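Local atomic coordinates of inactive poly [ADP-ribose] polymerase RCD1 (Arabidopsis thaliana, PDB entry 5NGO), a protein that is an inactive member of the poly(ADP-ribose) polymerase family and is bound by the downy mildew effector HaRxL106, which thereby suppresses plant immunity. Residues M123-V128 with P176-R181; F108-C113 with V180-S185. All coordinates share one frame; numbering follows the deposited sequence.

Overall arrangement
Both contacts use strand 174-182, and interaction 2 also the residues after it. Interaction 1 (123-128 with 176-181) is the antiparallel pairing of that strand with strand 121-129 in the sheet of the PARP domain, its centre about 7 Å from the centre of the chain. Interaction 2 (108-113 with 180-185) lies farther out, about 14 Å from the same point, where the end of the strand and the residues after it pack on the loop between strands 98-102 and 121-129. The two centres are about 13 Å apart. Met123 joins them: its SD lies 3.7 Å from Cys113 SG, its CB 3.9 Å from Phe182 CE1, and its CE 4.0 Å from Ala110 CA.

Interaction 1. Residues M123-V128 with P176-R181; sequences MVLCRV and PEFVVR
Leu125 O takes two backbone donors from the opposite strand, the N of Glu177 at 2.9 Å and the N of Phe178 at 3.2 Å. Two consecutive residues thus face one leucine, which is a classic beta bulge, and the pairing slips by one residue, so that Cys126 lies across from Pro176. On the other side of the bulge the pairing is regular: Leu125 N donates to Phe178 O, and Met123 and Val180 exchange a pair of nearly straight bonds, the shorter being Val180 N to Met123 O at 2.8 Å.

Glu177, at the bulge, also meets Arg127. CG of Glu177 stands anti to the backbone N (chi1 -165°), and the extended chain carries the carboxylate to the side of the guanidinium. Arg127 NE meets Glu177 OE1 at 3.0 Å, and NH2 meets OE2 at 2.9 Å, a two-nitrogen salt bridge. Both oxygens lie close to the guanidinium plane, but the carboxylate is turned 52° from it, and its oxygens are approached from above their own plane.

These strands are neighbours in the mixed sheet of the PARP catalytic fold, with strand 62-68 on the far side of 121-129 and strand 28-33 beyond 174-182. On one face Leu125 and Phe178 run side by side, CB to CB 4.0 Å, with Leu125 touching Met15 and Phe178 touching Val12 of helix 9-19. On the other face CG1 of Val124 rests 3.7 Å from Pro176 CB, while Cys126 SG lies 3.8 Å from Pro176 CA.

Interaction 2. Residues F108-C113 with V180-S185; sequences FSARYC and VRFKLS
Leu184 and Arg111 have the most surface buried here, followed by Phe182; through them the end of strand 174-182 of the PARP fold and the residues after it pack on the loop between strands 98-102 and 121-129. Leu184 reaches across to that loop, and its CD1 comes within 3.7 Å of Arg111 CG. CB of Arg111 points away from 180-185, but its chain bends at the two torsions beyond CB and swings the guanidinium back over the leucine. CD1 of Leu184 therefore lies over the centre of one guanidinium face, 4.0 Å above its plane. At the edge of the same group NH2 of Arg111 approaches Ser185 O, but the angle is too poor for a hydrogen bond.

Deeper in, Phe182 points its ring edge at the loop. With CG between the backbone N and the carbonyl carbon (chi1 69°), the ring reaches Ala110 and Cys113, which turn their CB atoms toward it. Ala110 CB packs 4.2 Å from Phe182 CE2. The carbonyl oxygen of Ala110, which also accepts the backbone N of Cys113, sits in the ring plane 3.7 Å from CZ of Phe182. The ring of Phe16 in helix 9-19 also meets Phe182. Cys113 makes a sulfur-aromatic contact at the ring edge, SG lying 5.2 Å from the centroid of the Phe182 ring and 86° off its normal.

Interaction 1. Residues M123-V128 with P176-R181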
ATOM      1  N   MET A 123       7.246   5.978  -4.217  1.00 43.13           N
ATOM      2  CA  MET A 123       6.181   4.998  -4.044  1.00 44.30           C
ATOM      3  C   MET A 123       6.628   3.995  -2.965  1.00 41.80           C
ATOM      4  O   MET A 123       7.769   3.502  -3.017  1.00 39.68           O
ATOM      5  CB  MET A 123       5.984   4.269  -5.370  1.00 45.83           C
ATOM      6  CG  MET A 123       4.827   3.266  -5.377  1.00 48.19           C
ATOM      7  SD  MET A 123       3.304   3.887  -6.029  1.00 54.74           S
ATOM      8  CE  MET A 123       3.498   3.368  -7.721  1.00 55.88           C
ATOM      9  N   VAL A 124       5.730   3.692  -2.026  1.00 41.74           N
ATOM     10  CA  VAL A 124       6.063   2.785  -0.928  1.00 41.48           C
ATOM     11  C   VAL A 124       5.467   1.402  -1.212  1.00 39.48           C
ATOM     12  O   VAL A 124       4.288   1.303  -1.555  1.00 40.85           O
ATOM     13  CB  VAL A 124       5.525   3.327   0.417  1.00 42.08           C
ATOM     14  CG1 VAL A 124       5.798   2.372   1.557  1.00 43.15           C
ATOM     15  CG2 VAL A 124       6.149   4.667   0.735  1.00 42.03           C
ATOM     16  N   LEU A 125       6.272   0.352  -1.091  1.00 38.51           N
ATOM     17  CA  LEU A 125       5.766  -1.019  -1.138  1.00 38.53           C
ATOM     18  C   LEU A 125       5.393  -1.440   0.290  1.00 37.17           C
ATOM     19  O   LEU A 125       6.235  -1.401   1.189  1.00 36.65           O
ATOM     20  CB  LEU A 125       6.767  -2.016  -1.715  1.00 38.48           C
ATOM     21  CG  LEU A 125       6.237  -3.437  -1.935  1.00 38.28           C
ATOM     22  CD1 LEU A 125       5.186  -3.425  -3.005  1.00 39.24           C
ATOM     23  CD2 LEU A 125       7.315  -4.394  -2.383  1.00 38.47           C
ATOM     24  N   CYS A 126       4.138  -1.849   0.463  1.00 36.16           N
ATOM     25  CA  CYS A 126       3.604  -2.266   1.762  1.00 36.99           C
ATOM     26  C   CYS A 126       3.193  -3.733   1.786  1.00 36.03           C
ATOM     27  O   CYS A 126       2.827  -4.299   0.753  1.00 34.80           O
ATOM     28  CB  CYS A 126       2.357  -1.471   2.082  1.00 37.88           C
ATOM     29  SG  CYS A 126       2.583   0.294   2.207  1.00 41.17           S
ATOM     30  N   ARG A 127       3.273  -4.321   2.970  1.00 35.80           N
ATOM     31  CA  ARG A 127       2.572  -5.570   3.264  1.00 37.41           C
ATOM     32  C   ARG A 127       1.203  -5.160   3.768  1.00 36.16           C
ATOM     33  O   ARG A 127       1.103  -4.272   4.605  1.00 37.31           O
ATOM     34  CB  ARG A 127       3.269  -6.355   4.364  1.00 39.60           C
ATOM     35  CG  ARG A 127       4.749  -6.563   4.172  1.00 40.98           C
ATOM     36  CD  ARG A 127       5.257  -7.694   5.032  1.00 42.65           C
ATOM     37  NE  ARG A 127       6.709  -7.725   5.092  1.00 43.83           N
ATOM     38  CZ  ARG A 127       7.421  -8.528   5.886  1.00 44.47           C
ATOM     39  NH1 ARG A 127       6.823  -9.395   6.700  1.00 45.12           N
ATOM     40  NH2 ARG A 127       8.752  -8.496   5.823  1.00 44.37           N
ATOM     41  N   VAL A 128       0.159  -5.777   3.230  1.00 37.01           N
ATOM     42  CA  VAL A 128      -1.211  -5.497   3.624  1.00 38.91           C
ATOM     43  C   VAL A 128      -1.882  -6.802   4.008  1.00 40.35           C
ATOM     44  O   VAL A 128      -1.831  -7.784   3.256  1.00 40.54           O
ATOM     45  CB  VAL A 128      -2.026  -4.845   2.492  1.00 39.32           C
ATOM     46  CG1 VAL A 128      -3.403  -4.445   2.987  1.00 39.73           C
ATOM     47  CG2 VAL A 128      -1.280  -3.652   1.912  1.00 40.23           C
ATOM     48  N   PRO A 176       4.457  -0.438   5.901  1.00 39.16           N
ATOM     49  CA  PRO A 176       5.323   0.151   4.879  1.00 38.58           C
ATOM     50  C   PRO A 176       6.716  -0.369   4.971  1.00 38.17           C
ATOM     51  O   PRO A 176       7.314  -0.236   5.999  1.00 39.86           O
ATOM     52  CB  PRO A 176       5.284   1.661   5.184  1.00 40.00           C
ATOM     53  CG  PRO A 176       4.370   1.842   6.323  1.00 41.00           C
ATOM     54  CD  PRO A 176       4.124   0.527   6.959  1.00 39.84           C
ATOM     55  N   GLU A 177       7.224  -0.976   3.918  1.00 38.70           N
ATOM     56  CA  GLU A 177       8.491  -1.678   4.004  1.00 40.59           C
ATOM     57  C   GLU A 177       9.588  -1.120   3.134  1.00 39.91           C
ATOM     58  O   GLU A 177      10.727  -1.039   3.562  1.00 43.81           O
ATOM     59  CB  GLU A 177       8.283  -3.163   3.673  1.00 42.49           C
ATOM     60  CG  GLU A 177       9.466  -4.025   4.084  1.00 44.13           C
ATOM     61  CD  GLU A 177       9.244  -5.467   3.997  1.00 45.03           C
ATOM     62  OE1 GLU A 177       8.265  -5.894   3.356  1.00 46.53           O
ATOM     63  OE2 GLU A 177      10.073  -6.216   4.555  1.00 46.60           O
ATOM     64  N   PHE A 178       9.261  -0.763   1.896  1.00 37.37           N
ATOM     65  CA  PHE A 178      10.247  -0.338   0.903  1.00 36.93           C
ATOM     66  C   PHE A 178       9.835   0.989   0.267  1.00 36.64           C
ATOM     67  O   PHE A 178       8.655   1.227   0.088  1.00 34.43           O
ATOM     68  CB  PHE A 178      10.388  -1.353  -0.192  1.00 35.69           C
ATOM     69  CG  PHE A 178      10.922  -2.699   0.238  1.00 35.05           C
ATOM     70  CD1 PHE A 178      10.070  -3.688   0.655  1.00 36.30           C
ATOM     71  CD2 PHE A 178      12.258  -3.005   0.055  1.00 36.16           C
ATOM     72  CE1 PHE A 178      10.576  -4.959   1.017  1.00 36.23           C
ATOM     73  CE2 PHE A 178      12.770  -4.234   0.389  1.00 36.48           C
ATOM     74  CZ  PHE A 178      11.939  -5.247   0.859  1.00 35.88           C
ATOM     75  N   VAL A 179      10.815   1.838  -0.026  1.00 39.08           N
ATOM     76  CA  VAL A 179      10.606   3.061  -0.783  1.00 40.87           C
ATOM     77  C   VAL A 179      11.319   2.946  -2.125  1.00 40.97           C
ATOM     78  O   VAL A 179      12.522   2.653  -2.171  1.00 43.30           O
ATOM     79  CB  VAL A 179      11.151   4.308  -0.058  1.00 44.30           C
ATOM     80  CG1 VAL A 179      10.888   5.556  -0.877  1.00 44.73           C
ATOM     81  CG2 VAL A 179      10.497   4.445   1.314  1.00 45.75           C
ATOM     82  N   VAL A 180      10.581   3.192  -3.210  1.00 41.44           N
ATOM     83  CA  VAL A 180      11.133   3.196  -4.555  1.00 42.73           C
ATOM     84  C   VAL A 180      11.153   4.639  -5.031  1.00 43.68           C
ATOM     85  O   VAL A 180      10.097   5.281  -5.087  1.00 44.71           O
ATOM     86  CB  VAL A 180      10.275   2.334  -5.516  1.00 42.65           C
ATOM     87  CG1 VAL A 180      10.802   2.449  -6.950  1.00 43.56           C
ATOM     88  CG2 VAL A 180      10.287   0.880  -5.078  1.00 41.36           C
ATOM     89  N   ARG A 181      12.352   5.138  -5.349  1.00 43.60           N
ATOM     90  CA  ARG A 181      12.533   6.466  -5.925  1.00 44.17           C
ATOM     91  C   ARG A 181      12.628   6.343  -7.433  1.00 43.28           C
ATOM     92  O   ARG A 181      13.418   5.549  -7.936  1.00 42.01           O
ATOM     93  CB  ARG A 181      13.813   7.112  -5.402  1.00 46.74           C
ATOM     94  CG  ARG A 181      13.774   7.399  -3.922  1.00 48.96           C
ATOM     95  CD  ARG A 181      15.053   8.047  -3.422  1.00 51.52           C
ATOM     96  NE  ARG A 181      15.026   8.074  -1.962  1.00 52.90           N
ATOM     97  CZ  ARG A 181      15.887   8.711  -1.188  1.00 56.66           C
ATOM     98  NH1 ARG A 181      16.850   9.466  -1.702  1.00 60.88           N
ATOM     99  NH2 ARG A 181      15.745   8.630   0.132  1.00 58.60           N
TER

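Interaction 2. Residues F108-C113 with V180-S185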
ATOM      1  N   PHE A 108      -0.804   2.231 -12.500  1.00 59.11           N
ATOM      2  CA  PHE A 108      -2.092   2.836 -12.180  1.00 61.87           C
ATOM      3  C   PHE A 108      -1.971   4.105 -11.325  1.00 58.22           C
ATOM      4  O   PHE A 108      -2.744   5.032 -11.497  1.00 59.43           O
ATOM      5  CB  PHE A 108      -2.952   1.793 -11.443  1.00 65.74           C
ATOM      6  CG  PHE A 108      -4.415   1.900 -11.678  1.00 71.20           C
ATOM      7  CD1 PHE A 108      -5.009   1.258 -12.749  1.00 75.74           C
ATOM      8  CD2 PHE A 108      -5.213   2.600 -10.775  1.00 75.75           C
ATOM      9  CE1 PHE A 108      -6.402   1.318 -12.932  1.00 81.25           C
ATOM     10  CE2 PHE A 108      -6.603   2.669 -10.945  1.00 78.81           C
ATOM     11  CZ  PHE A 108      -7.193   2.030 -12.023  1.00 80.47           C
ATOM     12  N   SER A 109      -1.029   4.127 -10.385  1.00 54.06           N
ATOM     13  CA  SER A 109      -0.906   5.247  -9.446  1.00 53.05           C
ATOM     14  C   SER A 109       0.461   5.963  -9.453  1.00 50.97           C
ATOM     15  O   SER A 109       0.680   6.888  -8.660  1.00 49.59           O
ATOM     16  CB  SER A 109      -1.263   4.763  -8.041  1.00 51.68           C
ATOM     17  OG  SER A 109      -0.415   3.723  -7.603  1.00 50.29           O
ATOM     18  N   ALA A 110       1.355   5.579 -10.368  1.00 51.71           N
ATOM     19  CA  ALA A 110       2.676   6.203 -10.487  1.00 53.23           C
ATOM     20  C   ALA A 110       2.620   7.722 -10.671  1.00 56.51           C
ATOM     21  O   ALA A 110       3.375   8.452 -10.028  1.00 57.52           O
ATOM     22  CB  ALA A 110       3.468   5.568 -11.614  1.00 52.70           C
ATOM     23  N   ARG A 111       1.710   8.188 -11.536  1.00 60.48           N
ATOM     24  CA  ARG A 111       1.535   9.617 -11.783  1.00 64.54           C
ATOM     25  C   ARG A 111       0.961  10.402 -10.597  1.00 66.34           C
ATOM     26  O   ARG A 111       1.066  11.620 -10.554  1.00 70.67           O
ATOM     27  CB  ARG A 111       0.669   9.843 -13.039  1.00 66.95           C
ATOM     28  CG  ARG A 111       1.500   9.654 -14.320  1.00 69.97           C
ATOM     29  CD  ARG A 111       1.130  10.626 -15.474  1.00 72.71           C
ATOM     30  NE  ARG A 111       2.340  11.299 -16.013  1.00 74.45           N
ATOM     31  CZ  ARG A 111       3.234  10.748 -16.827  1.00 74.94           C
ATOM     32  NH1 ARG A 111       3.087   9.508 -17.290  1.00 76.47           N
ATOM     33  NH2 ARG A 111       4.272  11.459 -17.225  1.00 74.57           N
ATOM     34  N   TYR A 112       0.362   9.696  -9.647  1.00 65.51           N
ATOM     35  CA  TYR A 112      -0.207  10.306  -8.452  1.00 67.34           C
ATOM     36  C   TYR A 112       0.847  10.414  -7.301  1.00 62.27           C
ATOM     37  O   TYR A 112       0.533  10.949  -6.240  1.00 59.94           O
ATOM     38  CB  TYR A 112      -1.479   9.536  -8.111  1.00 73.77           C
ATOM     39  CG  TYR A 112      -2.355  10.140  -7.040  1.00 81.33           C
ATOM     40  CD1 TYR A 112      -2.131   9.856  -5.695  1.00 84.58           C
ATOM     41  CD2 TYR A 112      -3.417  10.980  -7.368  1.00 88.22           C
ATOM     42  CE1 TYR A 112      -2.945  10.384  -4.683  1.00 87.54           C
ATOM     43  CE2 TYR A 112      -4.249  11.525  -6.374  1.00 91.67           C
ATOM     44  CZ  TYR A 112      -4.006  11.219  -5.035  1.00 90.55           C
ATOM     45  OH  TYR A 112      -4.812  11.750  -4.056  1.00 88.70           O
ATOM     46  N   CYS A 113       2.083   9.978  -7.559  1.00 57.00           N
ATOM     47  CA  CYS A 113       3.210  10.286  -6.698  1.00 55.30           C
ATOM     48  C   CYS A 113       3.779  11.669  -6.994  1.00 57.44           C
ATOM     49  O   CYS A 113       4.296  11.901  -8.076  1.00 56.14           O
ATOM     50  CB  CYS A 113       4.324   9.236  -6.859  1.00 53.12           C
ATOM     51  SG  CYS A 113       3.857   7.517  -6.487  1.00 47.66           S
ATOM     52  N   VAL A 180      10.581   3.192  -3.210  1.00 41.44           N
ATOM     53  CA  VAL A 180      11.133   3.196  -4.555  1.00 42.73           C
ATOM     54  C   VAL A 180      11.153   4.639  -5.031  1.00 43.68           C
ATOM     55  O   VAL A 180      10.097   5.281  -5.087  1.00 44.71           O
ATOM     56  CB  VAL A 180      10.275   2.334  -5.516  1.00 42.65           C
ATOM     57  CG1 VAL A 180      10.802   2.449  -6.950  1.00 43.56           C
ATOM     58  CG2 VAL A 180      10.287   0.880  -5.078  1.00 41.36           C
ATOM     59  N   ARG A 181      12.352   5.138  -5.349  1.00 43.60           N
ATOM     60  CA  ARG A 181      12.533   6.466  -5.925  1.00 44.17           C
ATOM     61  C   ARG A 181      12.628   6.343  -7.433  1.00 43.28           C
ATOM     62  O   ARG A 181      13.418   5.549  -7.936  1.00 42.01           O
ATOM     63  CB  ARG A 181      13.813   7.112  -5.402  1.00 46.74           C
ATOM     64  CG  ARG A 181      13.774   7.399  -3.922  1.00 48.96           C
ATOM     65  CD  ARG A 181      15.053   8.047  -3.422  1.00 51.52           C
ATOM     66  NE  ARG A 181      15.026   8.074  -1.962  1.00 52.90           N
ATOM     67  CZ  ARG A 181      15.887   8.711  -1.188  1.00 56.66           C
ATOM     68  NH1 ARG A 181      16.850   9.466  -1.702  1.00 60.88           N
ATOM     69  NH2 ARG A 181      15.745   8.630   0.132  1.00 58.60           N
ATOM     70  N   PHE A 182      11.846   7.153  -8.149  1.00 42.61           N
ATOM     71  CA  PHE A 182      11.779   7.062  -9.604  1.00 42.27           C
ATOM     72  C   PHE A 182      11.447   8.395 -10.304  1.00 44.46           C
ATOM     73  O   PHE A 182      11.163   9.401  -9.649  1.00 43.68           O
ATOM     74  CB  PHE A 182      10.776   5.973 -10.001  1.00 40.55           C
ATOM     75  CG  PHE A 182       9.342   6.321  -9.704  1.00 39.98           C
ATOM     76  CD1 PHE A 182       8.829   6.195  -8.421  1.00 39.62           C
ATOM     77  CD2 PHE A 182       8.494   6.757 -10.714  1.00 41.03           C
ATOM     78  CE1 PHE A 182       7.517   6.506  -8.139  1.00 39.48           C
ATOM     79  CE2 PHE A 182       7.166   7.066 -10.442  1.00 42.53           C
ATOM     80  CZ  PHE A 182       6.679   6.939  -9.145  1.00 41.56           C
ATOM     81  N   LYS A 183      11.512   8.373 -11.636  1.00 46.33           N
ATOM     82  CA  LYS A 183      11.057   9.494 -12.477  1.00 51.09           C
ATOM     83  C   LYS A 183      10.141   9.028 -13.609  1.00 52.55           C
ATOM     84  O   LYS A 183      10.182   7.876 -13.992  1.00 51.12           O
ATOM     85  CB  LYS A 183      12.227  10.236 -13.094  1.00 51.70           C
ATOM     86  CG  LYS A 183      13.219  10.794 -12.103  1.00 53.17           C
ATOM     87  CD  LYS A 183      14.272  11.661 -12.775  1.00 54.69           C
ATOM     88  CE  LYS A 183      14.560  12.889 -11.914  1.00 57.11           C
ATOM     89  NZ  LYS A 183      15.756  13.646 -12.343  1.00 60.13           N
ATOM     90  N   LEU A 184       9.341   9.968 -14.113  1.00 57.38           N
ATOM     91  CA  LEU A 184       8.535   9.802 -15.344  1.00 61.89           C
ATOM     92  C   LEU A 184       8.775  10.969 -16.308  1.00 65.39           C
ATOM     93  O   LEU A 184       9.265  12.014 -15.900  1.00 69.25           O
ATOM     94  CB  LEU A 184       7.052   9.751 -15.023  1.00 60.82           C
ATOM     95  CG  LEU A 184       6.553   8.725 -14.017  1.00 58.70           C
ATOM     96  CD1 LEU A 184       5.069   8.993 -13.725  1.00 59.92           C
ATOM     97  CD2 LEU A 184       6.753   7.279 -14.491  1.00 57.41           C
ATOM     98  N   SER A 185       8.374  10.801 -17.571  1.00 71.71           N
ATOM     99  CA  SER A 185       8.477  11.845 -18.614  1.00 77.95           C
ATOM    100  C   SER A 185       7.295  12.854 -18.659  1.00 84.72           C
ATOM    101  O   SER A 185       6.595  13.061 -17.642  1.00 81.30           O
ATOM    102  CB  SER A 185       8.657  11.179 -19.969  1.00 78.60           C
ATOM    103  OG  SER A 185       7.492  10.480 -20.359  1.00 79.06           O
TER